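Local structure of endo-1,4-beta-xylanase I (Hypocrea jecorina, 1XYN) at residues V15-S20 against F24-N29; G52-N57 against M79-N84; E75-E80 against A162-G167; G93-T96 against T101-I104; N122-V127 against L151-M156. The protein catalyses the internal hydrolysis of 1,4-beta-xylosidic bonds in xylan, a major plant cell wall hemicellulose, releasing xylooligosaccharides and xylose. All coordinates share one frame; numbering follows the deposited sequence.

Contact 3 is the most deeply placed, with its centre about 4 Å from that of the chain, and joins the strands that carry the two predicted catalytic glutamates through polar groups. Contacts 1 and 4 are hairpins on opposite sides of the molecule, their centres about 30 Å apart; both combine backbone ladders with one apolar and one hydroxyl-rich face. Contact 2, partly buried, joins its segments through side-chain packing, beside a calcium ion held by D81 and H83 of one of them, and shares M79 and E80 with contact 3. Contact 5 sets a tyrosine against the segment after the helix, and its strand is hydrogen-bonded to those of contacts 3 and 4. Strand 155-166 begins in contact 5 and ends in contact 3.

Contact 1: V15-S20 against F24-N29; sequences VSYSPS and FSVNWN
Y17 carries its ring anti to the backbone N (chi1 174°), whereas F24 on the partner strand sets CG between its own N and carbonyl carbon (chi1 68°), and these torsions bring the tyrosine rim against the base of the phenylalanine. Y17 CE1 lies 3.4 Å from F24 CB, which sits at the edge of the phenol near its plane; the two side chains cross at about a right angle. V26 CG1 adds a second contact, 3.7 Å from Y17 CD1, and V15 CG2 extends the same face to W28 CB at 4.2 Å. Cutting Y17 back to an alanine would probably leave F24 CB and V26 CG1 without their aromatic neighbour and D6 OD1 without the hydroxyl it bonds.

The other face is polar, made by S16, S18, S25 and N27. These are the hydrogen-bonded pairs of the antiparallel ladder: S16 N reaches N27 O at 2.8 Å with an N-H...O angle of 169°, and N27 N returns to S16 O at 3.1 Å. A water also donates to S16 O, at 2.8 Å.

Strands 14-19 and 23-30 form a hairpin, with 14-19 outermost in its five-stranded sheet. V26 continues the backbone bonding to A172 of strand 168-177. Beneath the apolar face, V36 of strand 34-40 receives Y17 and V26, while V163 of strand 155-166 receives F24 and W28.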
# COMPACT_ATOMS: atom_id res chain seq x y z
N VAL A 15 -16.72 -4.65 6.66
CA VAL A 15 -15.98 -4.50 7.92
C VAL A 15 -16.86 -3.72 8.91
O VAL A 15 -17.11 -2.53 8.73
CB VAL A 15 -14.62 -3.75 7.74
CG1 VAL A 15 -13.93 -3.57 9.09
CG2 VAL A 15 -13.70 -4.52 6.80
N SER A 16 -17.36 -4.43 9.92
CA SER A 16 -18.21 -3.86 10.95
C SER A 16 -17.40 -3.64 12.22
O SER A 16 -17.24 -4.55 13.03
CB SER A 16 -19.37 -4.80 11.24
OG SER A 16 -19.84 -5.39 10.03
N TYR A 17 -16.90 -2.43 12.40
CA TYR A 17 -16.09 -2.07 13.55
C TYR A 17 -16.90 -1.30 14.59
O TYR A 17 -17.54 -0.30 14.28
CB TYR A 17 -14.89 -1.23 13.08
CG TYR A 17 -14.04 -0.68 14.20
CD1 TYR A 17 -13.57 -1.50 15.22
CD2 TYR A 17 -13.72 0.68 14.24
CE1 TYR A 17 -12.80 -0.99 16.25
CE2 TYR A 17 -12.96 1.20 15.27
CZ TYR A 17 -12.50 0.36 16.27
OH TYR A 17 -11.76 0.88 17.30
N SER A 18 -16.83 -1.74 15.84
CA SER A 18 -17.54 -1.09 16.93
C SER A 18 -16.62 -0.76 18.11
O SER A 18 -16.39 -1.60 18.98
CB SER A 18 -18.69 -1.97 17.43
OG SER A 18 -19.56 -2.32 16.37
N PRO A 19 -16.06 0.47 18.12
CA PRO A 19 -15.17 0.89 19.21
C PRO A 19 -15.95 1.17 20.49
O PRO A 19 -17.16 1.43 20.46
CB PRO A 19 -14.54 2.17 18.66
CG PRO A 19 -15.61 2.72 17.77
CD PRO A 19 -16.10 1.48 17.06
N SER A 20 -15.27 1.10 21.62
CA SER A 20 -15.90 1.35 22.90
C SER A 20 -14.88 1.95 23.86
O SER A 20 -13.72 2.18 23.50
CB SER A 20 -16.52 0.07 23.47
OG SER A 20 -15.75 -0.50 24.51
N PHE A 24 -13.03 -3.00 21.74
CA PHE A 24 -13.62 -2.93 20.42
C PHE A 24 -14.12 -4.28 19.95
O PHE A 24 -13.77 -5.33 20.51
CB PHE A 24 -12.62 -2.36 19.40
CG PHE A 24 -11.46 -3.27 19.12
CD1 PHE A 24 -10.36 -3.29 19.97
CD2 PHE A 24 -11.48 -4.11 18.01
CE1 PHE A 24 -9.29 -4.15 19.73
CE2 PHE A 24 -10.41 -4.97 17.76
CZ PHE A 24 -9.32 -4.99 18.62
N SER A 25 -14.90 -4.23 18.88
CA SER A 25 -15.50 -5.40 18.28
C SER A 25 -15.40 -5.23 16.78
O SER A 25 -15.41 -4.11 16.27
CB SER A 25 -16.96 -5.48 18.72
OG SER A 25 -17.61 -6.62 18.21
N VAL A 26 -15.19 -6.34 16.08
CA VAL A 26 -15.11 -6.33 14.62
C VAL A 26 -15.57 -7.63 14.02
O VAL A 26 -15.35 -8.70 14.57
CB VAL A 26 -13.68 -6.07 14.07
CG1 VAL A 26 -13.62 -4.71 13.43
CG2 VAL A 26 -12.62 -6.24 15.14
N ASN A 27 -16.31 -7.50 12.92
CA ASN A 27 -16.82 -8.62 12.14
C ASN A 27 -16.42 -8.21 10.75
O ASN A 27 -16.60 -7.05 10.37
CB ASN A 27 -18.35 -8.70 12.22
CG ASN A 27 -18.82 -9.40 13.48
OD1 ASN A 27 -18.71 -10.61 13.60
ND2 ASN A 27 -19.36 -8.63 14.42
N TRP A 28 -15.84 -9.12 9.98
CA TRP A 28 -15.41 -8.76 8.64
C TRP A 28 -15.59 -9.89 7.63
O TRP A 28 -15.75 -11.05 8.00
CB TRP A 28 -13.95 -8.26 8.65
CG TRP A 28 -12.90 -9.34 8.91
CD1 TRP A 28 -12.26 -10.10 7.96
CD2 TRP A 28 -12.40 -9.80 10.18
NE1 TRP A 28 -11.41 -11.00 8.57
CE2 TRP A 28 -11.47 -10.83 9.93
CE3 TRP A 28 -12.64 -9.42 11.51
CZ2 TRP A 28 -10.80 -11.51 10.95
CZ3 TRP A 28 -11.97 -10.09 12.53
CH2 TRP A 28 -11.05 -11.13 12.24
N ASN A 29 -15.61 -9.50 6.36
CA ASN A 29 -15.74 -10.41 5.22
C ASN A 29 -15.27 -9.56 4.05
O ASN A 29 -16.06 -9.01 3.28
CB ASN A 29 -17.19 -10.86 5.03
CG ASN A 29 -17.31 -11.98 4.01
OD1 ASN A 29 -16.31 -12.45 3.46
ND2 ASN A 29 -18.54 -12.43 3.77
O HOH W 1 -19.28 -5.21 14.81

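Contact 2: G52-N57 against M79-N84; sequences GSFSVN and MEDNHN. With CA (calcium ion), chain B.
F54 and D81, and likewise V56 and H83, face each other from two strands that run nearly alongside, their directions 13° apart. The strand axes come no closer than 8.6 Å, too far for a shared backbone ladder, so the link is made by side chains alone, F54 and V56 packing on the two residues that hold the calcium ion. Segment 79-84 turns a corner at E80, where E80 and D81 both face L63 in a classic beta bulge.

V56 covers the imidazole of H83: its CB stands over one face, 4.2 Å from the ring centroid and 20° off the normal, a CH-pi contact displaced toward the rim. V56 CG2 also reaches H83 CD2 at 3.6 Å. F54 meets the same imidazole rim to rim, CE2 to CD2 at 3.8 Å, with neither ring over the other. The carboxylate of D81 comes to the edge of the F54 ring through OD2, its plane turned 73° from that of the phenyl.

From these positions D81 OD2 and H83 NE2 bind the calcium ion at 2.6 Å and 2.7 Å. D81 OD1 takes a weak bond from N82 N, which may help to fix the turn of the carboxylate.

A metal on NE2 implies that this nitrogen carries no proton, so a neutral H83 would probably be protonated on ND1. The anionic D81 is likely to supply the main electrostatic attraction for the ion, while F54 and V56 pack against its two ligands with carbon alone.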
# COMPACT_ATOMS: atom_id res chain seq x y z
N GLY A 52 -10.15 -11.55 25.08
CA GLY A 52 -11.39 -11.70 24.37
C GLY A 52 -11.30 -12.80 23.35
O GLY A 52 -10.63 -13.81 23.58
N SER A 53 -11.97 -12.62 22.23
CA SER A 53 -11.95 -13.62 21.19
C SER A 53 -11.36 -13.04 19.91
O SER A 53 -11.23 -11.83 19.77
CB SER A 53 -13.37 -14.17 20.94
OG SER A 53 -14.19 -13.23 20.27
N PHE A 54 -10.97 -13.93 19.01
CA PHE A 54 -10.38 -13.54 17.74
C PHE A 54 -10.43 -14.78 16.86
O PHE A 54 -9.63 -15.70 17.02
CB PHE A 54 -8.94 -13.08 17.94
CG PHE A 54 -8.23 -12.74 16.67
CD1 PHE A 54 -8.54 -11.59 15.96
CD2 PHE A 54 -7.22 -13.57 16.18
CE1 PHE A 54 -7.87 -11.27 14.79
CE2 PHE A 54 -6.55 -13.26 15.01
CZ PHE A 54 -6.87 -12.11 14.32
N SER A 55 -11.44 -14.83 16.00
CA SER A 55 -11.64 -15.95 15.10
C SER A 55 -11.41 -15.54 13.64
O SER A 55 -11.84 -14.47 13.22
CB SER A 55 -13.06 -16.49 15.27
OG SER A 55 -13.27 -17.64 14.48
N VAL A 56 -10.69 -16.38 12.90
CA VAL A 56 -10.40 -16.12 11.49
C VAL A 56 -10.92 -17.31 10.69
O VAL A 56 -10.30 -18.37 10.65
CB VAL A 56 -8.87 -15.91 11.27
CG1 VAL A 56 -8.55 -15.67 9.81
CG2 VAL A 56 -8.38 -14.73 12.10
N ASN A 57 -12.10 -17.14 10.10
CA ASN A 57 -12.73 -18.21 9.33
C ASN A 57 -11.92 -18.57 8.08
O ASN A 57 -11.82 -19.74 7.72
CB ASN A 57 -14.16 -17.82 8.93
CG ASN A 57 -15.05 -17.54 10.14
OD1 ASN A 57 -15.48 -16.40 10.37
ND2 ASN A 57 -15.34 -18.58 10.91
N MET A 79 2.77 -9.25 17.35
CA MET A 79 1.71 -10.21 17.09
C MET A 79 1.56 -11.26 18.15
O MET A 79 2.50 -12.00 18.43
CB MET A 79 1.94 -10.87 15.73
CG MET A 79 1.60 -9.99 14.56
SD MET A 79 2.12 -10.72 13.01
CE MET A 79 2.88 -9.28 12.25
N GLU A 80 0.37 -11.32 18.74
CA GLU A 80 0.07 -12.29 19.77
C GLU A 80 -0.63 -13.46 19.13
O GLU A 80 -0.69 -14.57 19.68
CB GLU A 80 -0.82 -11.67 20.85
CG GLU A 80 -0.17 -10.48 21.55
CD GLU A 80 1.07 -10.89 22.32
OE1 GLU A 80 0.95 -11.74 23.22
OE2 GLU A 80 2.17 -10.36 22.03
N ASP A 81 -1.10 -13.22 17.91
CA ASP A 81 -1.81 -14.21 17.14
C ASP A 81 -1.80 -13.82 15.68
O ASP A 81 -1.79 -12.63 15.35
CB ASP A 81 -3.23 -14.29 17.66
CG ASP A 81 -3.98 -15.47 17.13
OD1 ASP A 81 -3.36 -16.44 16.64
OD2 ASP A 81 -5.21 -15.40 17.24
N ASN A 82 -1.79 -14.82 14.81
CA ASN A 82 -1.78 -14.60 13.37
C ASN A 82 -2.14 -15.88 12.62
O ASN A 82 -1.84 -16.99 13.09
CB ASN A 82 -0.42 -14.07 12.89
CG ASN A 82 0.70 -15.11 12.93
OD1 ASN A 82 1.18 -15.57 11.89
ND2 ASN A 82 1.13 -15.48 14.14
N HIS A 83 -2.86 -15.71 11.51
CA HIS A 83 -3.29 -16.82 10.66
C HIS A 83 -3.05 -16.43 9.23
O HIS A 83 -3.41 -15.33 8.82
CB HIS A 83 -4.77 -17.05 10.78
CG HIS A 83 -5.21 -17.25 12.18
ND1 HIS A 83 -5.56 -18.49 12.67
CD2 HIS A 83 -5.34 -16.38 13.20
CE1 HIS A 83 -5.88 -18.37 13.94
NE2 HIS A 83 -5.76 -17.10 14.29
N ASN A 84 -2.48 -17.37 8.47
CA ASN A 84 -2.20 -17.19 7.05
C ASN A 84 -1.51 -15.85 6.82
O ASN A 84 -1.90 -15.09 5.94
CB ASN A 84 -3.50 -17.26 6.24
CG ASN A 84 -4.29 -18.53 6.54
OD1 ASN A 84 -3.90 -19.63 6.13
ND2 ASN A 84 -5.41 -18.39 7.25
CA CA B . -5.85 -17.94 16.86

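Contact 3: E75-E80 against A162-G167; sequences EYYIME and AVEGWG
Y77 and E164 meet end-on to side, their side chains crossing at about a right angle, with the carboxylate tilted 24° from the plane of the phenol ring. E164 OE1 lies at the ring edge, in plane, at the corner between the hydroxyl and the neighbouring carbon: it is 3.3 Å from Y77 OH and also 3.3 Å from Y77 CE2. The approach from the rim rules out any stacking of carboxylate on ring. The hydroxyl-to-OE1 bond is long and not settled, because the single phenolic proton has another acceptor within reach. A water bridges the other branch, standing 3.1 Å from Y77 OH and donating to E164 OE2 at 3.2 Å.

Such a meeting needs reach, since the nearest CA atoms of the segments, those of Y77 and A162, are 9.4 Å apart. E164 spans much of the gap by extending its chain, CG anti to the backbone N (chi1 173°) and the next bond also anti (chi2 169°). Strand 60-70 pairs with both strands and so lies between them. From it Y66 packs edge-to-face with Y77 and hydrogen-bonds E75 OE2. D33, from a loop, places a second acidic group close to E164 OE2.

E75, predicted to be the nucleophile, and E164, the predicted proton donor, hold their nearest carboxylate oxygens, OE2 and OE1, 6.0 Å apart. Two facing glutamates at about this separation are characteristic of a retaining glycosidase, here set in the substrate cleft of the family 11 beta-jelly roll, where Y77 probably also binds xylan.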
# COMPACT_ATOMS: atom_id res chain seq x y z
N GLU A 75 6.99 1.44 11.72
CA GLU A 75 5.71 0.79 11.97
C GLU A 75 6.06 -0.52 12.68
O GLU A 75 6.81 -1.33 12.15
CB GLU A 75 4.99 0.50 10.66
CG GLU A 75 3.71 -0.30 10.79
CD GLU A 75 3.03 -0.51 9.45
OE1 GLU A 75 3.72 -0.90 8.49
OE2 GLU A 75 1.81 -0.27 9.35
N TYR A 76 5.52 -0.73 13.87
CA TYR A 76 5.85 -1.95 14.57
C TYR A 76 4.64 -2.79 14.94
O TYR A 76 3.53 -2.28 15.06
CB TYR A 76 6.73 -1.64 15.79
CG TYR A 76 6.08 -0.81 16.88
CD1 TYR A 76 5.26 -1.42 17.84
CD2 TYR A 76 6.27 0.57 16.96
CE1 TYR A 76 4.65 -0.68 18.84
CE2 TYR A 76 5.66 1.33 17.97
CZ TYR A 76 4.85 0.68 18.91
OH TYR A 76 4.22 1.39 19.91
N TYR A 77 4.88 -4.09 15.10
CA TYR A 77 3.84 -5.04 15.46
C TYR A 77 4.41 -5.98 16.50
O TYR A 77 5.59 -6.30 16.48
CB TYR A 77 3.42 -5.93 14.28
CG TYR A 77 2.75 -5.28 13.10
CD1 TYR A 77 3.43 -4.37 12.30
CD2 TYR A 77 1.45 -5.64 12.72
CE1 TYR A 77 2.86 -3.84 11.16
CE2 TYR A 77 0.85 -5.11 11.58
CZ TYR A 77 1.58 -4.21 10.80
OH TYR A 77 1.04 -3.67 9.66
N ILE A 78 3.54 -6.44 17.39
CA ILE A 78 3.88 -7.41 18.41
C ILE A 78 2.69 -8.33 18.32
O ILE A 78 1.68 -8.14 19.01
CB ILE A 78 4.00 -6.79 19.82
CG1 ILE A 78 5.19 -5.82 19.86
CG2 ILE A 78 4.21 -7.90 20.85
CD1 ILE A 78 5.23 -4.94 21.09
N MET A 79 2.77 -9.25 17.35
CA MET A 79 1.71 -10.21 17.09
C MET A 79 1.56 -11.26 18.15
O MET A 79 2.50 -12.00 18.43
CB MET A 79 1.94 -10.87 15.73
CG MET A 79 1.60 -9.99 14.56
SD MET A 79 2.12 -10.72 13.01
CE MET A 79 2.88 -9.28 12.25
N GLU A 80 0.37 -11.32 18.74
CA GLU A 80 0.07 -12.29 19.77
C GLU A 80 -0.63 -13.46 19.13
O GLU A 80 -0.69 -14.57 19.68
CB GLU A 80 -0.82 -11.67 20.85
CG GLU A 80 -0.17 -10.48 21.55
CD GLU A 80 1.07 -10.89 22.32
OE1 GLU A 80 0.95 -11.74 23.22
OE2 GLU A 80 2.17 -10.36 22.03
N ALA A 162 -4.65 -3.80 17.75
CA ALA A 162 -5.43 -3.87 16.53
C ALA A 162 -5.59 -5.25 15.90
O ALA A 162 -4.84 -6.19 16.16
CB ALA A 162 -4.85 -2.89 15.50
N VAL A 163 -6.64 -5.36 15.08
CA VAL A 163 -6.94 -6.58 14.34
C VAL A 163 -6.78 -6.13 12.91
O VAL A 163 -7.22 -5.04 12.54
CB VAL A 163 -8.39 -7.05 14.58
CG1 VAL A 163 -8.75 -8.14 13.59
CG2 VAL A 163 -8.55 -7.59 15.99
N GLU A 164 -6.08 -6.92 12.11
CA GLU A 164 -5.85 -6.58 10.71
C GLU A 164 -6.11 -7.81 9.87
O GLU A 164 -5.82 -8.93 10.29
CB GLU A 164 -4.41 -6.08 10.51
CG GLU A 164 -4.00 -5.86 9.05
CD GLU A 164 -2.67 -5.11 8.89
OE1 GLU A 164 -1.97 -4.91 9.91
OE2 GLU A 164 -2.34 -4.72 7.75
N GLY A 165 -6.72 -7.62 8.70
CA GLY A 165 -7.01 -8.76 7.86
C GLY A 165 -7.36 -8.45 6.42
O GLY A 165 -7.45 -7.29 6.01
N TRP A 166 -7.53 -9.53 5.66
CA TRP A 166 -7.87 -9.47 4.25
C TRP A 166 -8.04 -10.89 3.73
O TRP A 166 -7.62 -11.85 4.38
CB TRP A 166 -6.79 -8.74 3.43
CG TRP A 166 -5.43 -9.42 3.41
CD1 TRP A 166 -5.01 -10.39 2.53
CD2 TRP A 166 -4.29 -9.11 4.22
NE1 TRP A 166 -3.69 -10.69 2.74
CE2 TRP A 166 -3.22 -9.92 3.77
CE3 TRP A 166 -4.07 -8.22 5.29
CZ2 TRP A 166 -1.95 -9.87 4.35
CZ3 TRP A 166 -2.80 -8.17 5.86
CH2 TRP A 166 -1.76 -8.99 5.39
N GLY A 167 -8.69 -11.01 2.57
CA GLY A 167 -8.90 -12.30 1.95
C GLY A 167 -9.88 -13.26 2.60
O GLY A 167 -9.87 -14.45 2.29
O HOH W 2 -0.18 -2.48 7.12

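Contact 4: G93-T96 against T101-I104; sequences GTVT and TYTI
V95 O is gripped from the opposite strand by two donors: Y102 N at 2.8 Å, with an N-H...O angle of 148° and nearly aligned with the carbonyl, and T101 CA at 3.4 Å as a weaker CA-H...O contact. The return bond, V95 N to Y102 O, is longer at 3.2 Å but lies in the carbonyl plane, and the same Y102 O receives the CA-H of T94. Further along, I104 N points almost straight at G93 O, 2.9 Å away, although it stands 43° above the plane of that carbonyl.

The side chains divide between two faces. On the apolar one, V95 CG1 occupies the position between backbone N and carbonyl carbon (chi1 53°), from which it touches Y102 CB at 3.7 Å and I104 CD1 at 3.9 Å. Valine and isoleucine cross at about a right angle, so the methyl end of I104 abuts V95 while the Y102 ring leads away from the valine, whose CG1 meets the tyrosine at CB. The hydroxyl of Y102 is held farther off, bonded to both R128 NH1 and E80 OE2, which ties this strand to the charged residues beside it.

Threonines make up the other face, where T101 CG2 packs obliquely on T94 CB at 3.7 Å. T103 directs its hydroxyl to W105 instead of across the pair.

V95 and I104 rest on A145 of helix 139-148, and H142 meets the Y102 ring edge-to-face. The arrangement is an antiparallel beta hairpin, strands 90-97 and 100-109, backed by the single helix of the family 11 jelly roll.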
# COMPACT_ATOMS: atom_id res chain seq x y z
N GLY A 93 16.22 -12.29 15.16
CA GLY A 93 16.54 -13.04 16.36
C GLY A 93 15.29 -13.38 17.13
O GLY A 93 14.24 -13.62 16.54
N THR A 94 15.40 -13.43 18.45
CA THR A 94 14.26 -13.74 19.30
C THR A 94 14.30 -12.96 20.61
O THR A 94 15.27 -12.28 20.93
CB THR A 94 14.16 -15.26 19.66
OG1 THR A 94 15.26 -15.63 20.50
CG2 THR A 94 14.12 -16.13 18.41
N VAL A 95 13.20 -13.07 21.35
CA VAL A 95 13.04 -12.44 22.65
C VAL A 95 11.98 -13.26 23.36
O VAL A 95 10.99 -13.66 22.77
CB VAL A 95 12.57 -10.97 22.54
CG1 VAL A 95 11.32 -10.85 21.68
CG2 VAL A 95 12.33 -10.38 23.93
N THR A 96 12.26 -13.62 24.60
CA THR A 96 11.31 -14.38 25.39
C THR A 96 10.61 -13.35 26.26
O THR A 96 11.25 -12.59 26.99
CB THR A 96 12.01 -15.44 26.24
OG1 THR A 96 12.78 -16.29 25.38
CG2 THR A 96 10.99 -16.28 27.01
N THR A 101 8.28 -17.21 23.39
CA THR A 101 9.36 -16.62 22.62
C THR A 101 8.75 -15.98 21.37
O THR A 101 7.73 -16.44 20.85
CB THR A 101 10.40 -17.68 22.16
OG1 THR A 101 10.65 -18.60 23.23
CG2 THR A 101 11.70 -17.01 21.78
N TYR A 102 9.40 -14.92 20.88
CA TYR A 102 8.95 -14.20 19.70
C TYR A 102 10.06 -14.16 18.67
O TYR A 102 11.22 -13.93 19.03
CB TYR A 102 8.60 -12.75 20.05
CG TYR A 102 7.39 -12.57 20.94
CD1 TYR A 102 7.41 -12.99 22.27
CD2 TYR A 102 6.23 -11.97 20.45
CE1 TYR A 102 6.30 -12.82 23.10
CE2 TYR A 102 5.12 -11.79 21.26
CZ TYR A 102 5.16 -12.22 22.58
OH TYR A 102 4.05 -12.06 23.38
N THR A 103 9.74 -14.38 17.40
CA THR A 103 10.76 -14.28 16.37
C THR A 103 10.69 -12.84 15.86
O THR A 103 9.61 -12.33 15.53
CB THR A 103 10.57 -15.30 15.22
OG1 THR A 103 9.37 -15.01 14.50
CG2 THR A 103 10.48 -16.71 15.78
N ILE A 104 11.81 -12.15 15.90
CA ILE A 104 11.87 -10.77 15.47
C ILE A 104 12.21 -10.69 13.99
O ILE A 104 13.04 -11.44 13.50
CB ILE A 104 12.91 -10.00 16.31
CG1 ILE A 104 12.52 -10.10 17.79
CG2 ILE A 104 13.00 -8.55 15.86
CD1 ILE A 104 13.55 -9.53 18.73

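Contact 5: N122-V127 against L151-M156; sequences NQYISV and LHLGQM
Y124 lies with its ring under L151, whose CB stands directly over the ring centre, 3.7 Å from the centroid and on the ring normal, in a CH-pi contact. The leucine then slides along the ring, its CD1 approaching Y124 CD1 at 4.1 Å. A second leucine approaches the ring obliquely: L153 CD2 is 3.5 Å from both CD2 and CE2 of Y124.

The first torsion explains the reach. Y124 CG is anti to its carbonyl carbon (chi1 -58°), and this carries the phenol off strand 119-128 to the backbone of H152. There Y124 OH donates to H152 O at 2.6 Å. That oxygen lies at the ring edge, in plane, but seen from the carbonyl the hydroxyl stands 39° above the plane, with a C=O...O angle of 122°.

This pairing closes the excursion that is characteristic of the family 11 fold, in which the chain leaves strand 119-128, passes through the short strand 135-137 and the one helix, 139-148, and comes back to enter strand 155-166. A phenylalanine in place of Y124 would probably leave H152 O without this donor and the returning segment less firmly fixed.

Behind the leucines, W146 of the helix and I104 of strand 100-109 pack on L151, while F143 touches L153. Two residues along the strand from Y124, S126 OG hydrogen-bonds H142 ND1 and W146 NE1, pinning the helix to the same strand that carries Y124.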
# COMPACT_ATOMS: atom_id res chain seq x y z
N ASN A 122 10.77 1.30 7.72
CA ASN A 122 10.99 -0.07 8.15
C ASN A 122 9.90 -0.55 9.11
O ASN A 122 9.14 0.25 9.66
CB ASN A 122 12.36 -0.19 8.81
CG ASN A 122 13.50 0.15 7.86
OD1 ASN A 122 13.85 -0.63 6.98
ND2 ASN A 122 14.05 1.35 8.00
N GLN A 123 9.82 -1.86 9.30
CA GLN A 123 8.85 -2.46 10.21
C GLN A 123 9.62 -3.33 11.19
O GLN A 123 10.51 -4.07 10.79
CB GLN A 123 7.88 -3.37 9.45
CG GLN A 123 7.01 -2.72 8.40
CD GLN A 123 6.02 -3.71 7.79
OE1 GLN A 123 6.40 -4.54 6.97
NE2 GLN A 123 4.77 -3.65 8.22
N TYR A 124 9.28 -3.22 12.48
CA TYR A 124 9.92 -4.06 13.49
C TYR A 124 8.79 -4.96 13.99
O TYR A 124 7.85 -4.50 14.63
CB TYR A 124 10.46 -3.22 14.65
CG TYR A 124 11.47 -2.17 14.25
CD1 TYR A 124 12.14 -2.23 13.02
CD2 TYR A 124 11.76 -1.10 15.09
CE1 TYR A 124 13.05 -1.25 12.65
CE2 TYR A 124 12.66 -0.12 14.73
CZ TYR A 124 13.30 -0.20 13.51
OH TYR A 124 14.20 0.79 13.18
N ILE A 125 8.88 -6.24 13.67
CA ILE A 125 7.83 -7.17 14.06
C ILE A 125 8.29 -8.24 15.04
O ILE A 125 9.37 -8.79 14.89
CB ILE A 125 7.23 -7.86 12.80
CG1 ILE A 125 6.80 -6.82 11.77
CG2 ILE A 125 6.05 -8.76 13.19
CD1 ILE A 125 6.40 -7.41 10.42
N SER A 126 7.45 -8.51 16.02
CA SER A 126 7.72 -9.55 17.02
C SER A 126 6.54 -10.51 16.90
O SER A 126 5.43 -10.16 17.27
CB SER A 126 7.75 -8.96 18.44
OG SER A 126 8.90 -8.17 18.69
N VAL A 127 6.77 -11.70 16.35
CA VAL A 127 5.69 -12.68 16.21
C VAL A 127 5.77 -13.78 17.27
O VAL A 127 6.71 -14.58 17.30
CB VAL A 127 5.70 -13.33 14.81
CG1 VAL A 127 4.53 -14.30 14.68
CG2 VAL A 127 5.65 -12.27 13.73
N LEU A 151 17.47 -2.55 15.66
CA LEU A 151 16.16 -2.04 15.26
C LEU A 151 15.90 -0.80 16.13
O LEU A 151 15.36 -0.87 17.23
CB LEU A 151 15.08 -3.12 15.43
CG LEU A 151 15.36 -4.46 14.73
CD1 LEU A 151 14.12 -5.33 14.72
CD2 LEU A 151 15.83 -4.22 13.30
N HIS A 152 16.33 0.34 15.59
CA HIS A 152 16.26 1.65 16.23
C HIS A 152 14.90 2.38 16.10
O HIS A 152 14.40 2.61 15.00
CB HIS A 152 17.39 2.50 15.62
CG HIS A 152 17.63 3.80 16.31
ND1 HIS A 152 17.55 5.01 15.65
CD2 HIS A 152 18.00 4.09 17.58
CE1 HIS A 152 17.85 5.99 16.49
NE2 HIS A 152 18.13 5.45 17.67
N LEU A 153 14.33 2.77 17.25
CA LEU A 153 13.04 3.50 17.30
C LEU A 153 13.24 4.99 17.57
O LEU A 153 14.27 5.41 18.10
CB LEU A 153 12.13 2.94 18.39
CG LEU A 153 11.44 1.58 18.24
CD1 LEU A 153 10.54 1.34 19.43
CD2 LEU A 153 10.62 1.56 16.97
N GLY A 154 12.24 5.79 17.19
CA GLY A 154 12.31 7.23 17.39
C GLY A 154 11.29 7.69 18.43
O GLY A 154 11.08 7.00 19.43
N GLN A 155 10.66 8.85 18.19
CA GLN A 155 9.64 9.39 19.10
C GLN A 155 8.37 8.56 18.99
O GLN A 155 7.89 8.28 17.89
CB GLN A 155 9.29 10.82 18.72
CG GLN A 155 10.46 11.73 18.44
CD GLN A 155 10.04 13.01 17.75
OE1 GLN A 155 10.66 13.44 16.77
NE2 GLN A 155 8.98 13.63 18.24
N MET A 156 7.78 8.21 20.13
CA MET A 156 6.56 7.42 20.16
C MET A 156 5.34 8.17 19.64
O MET A 156 5.08 9.31 20.04
CB MET A 156 6.26 6.94 21.58
CG MET A 156 7.17 5.84 22.09
SD MET A 156 6.86 4.28 21.28
CE MET A 156 6.08 3.41 22.59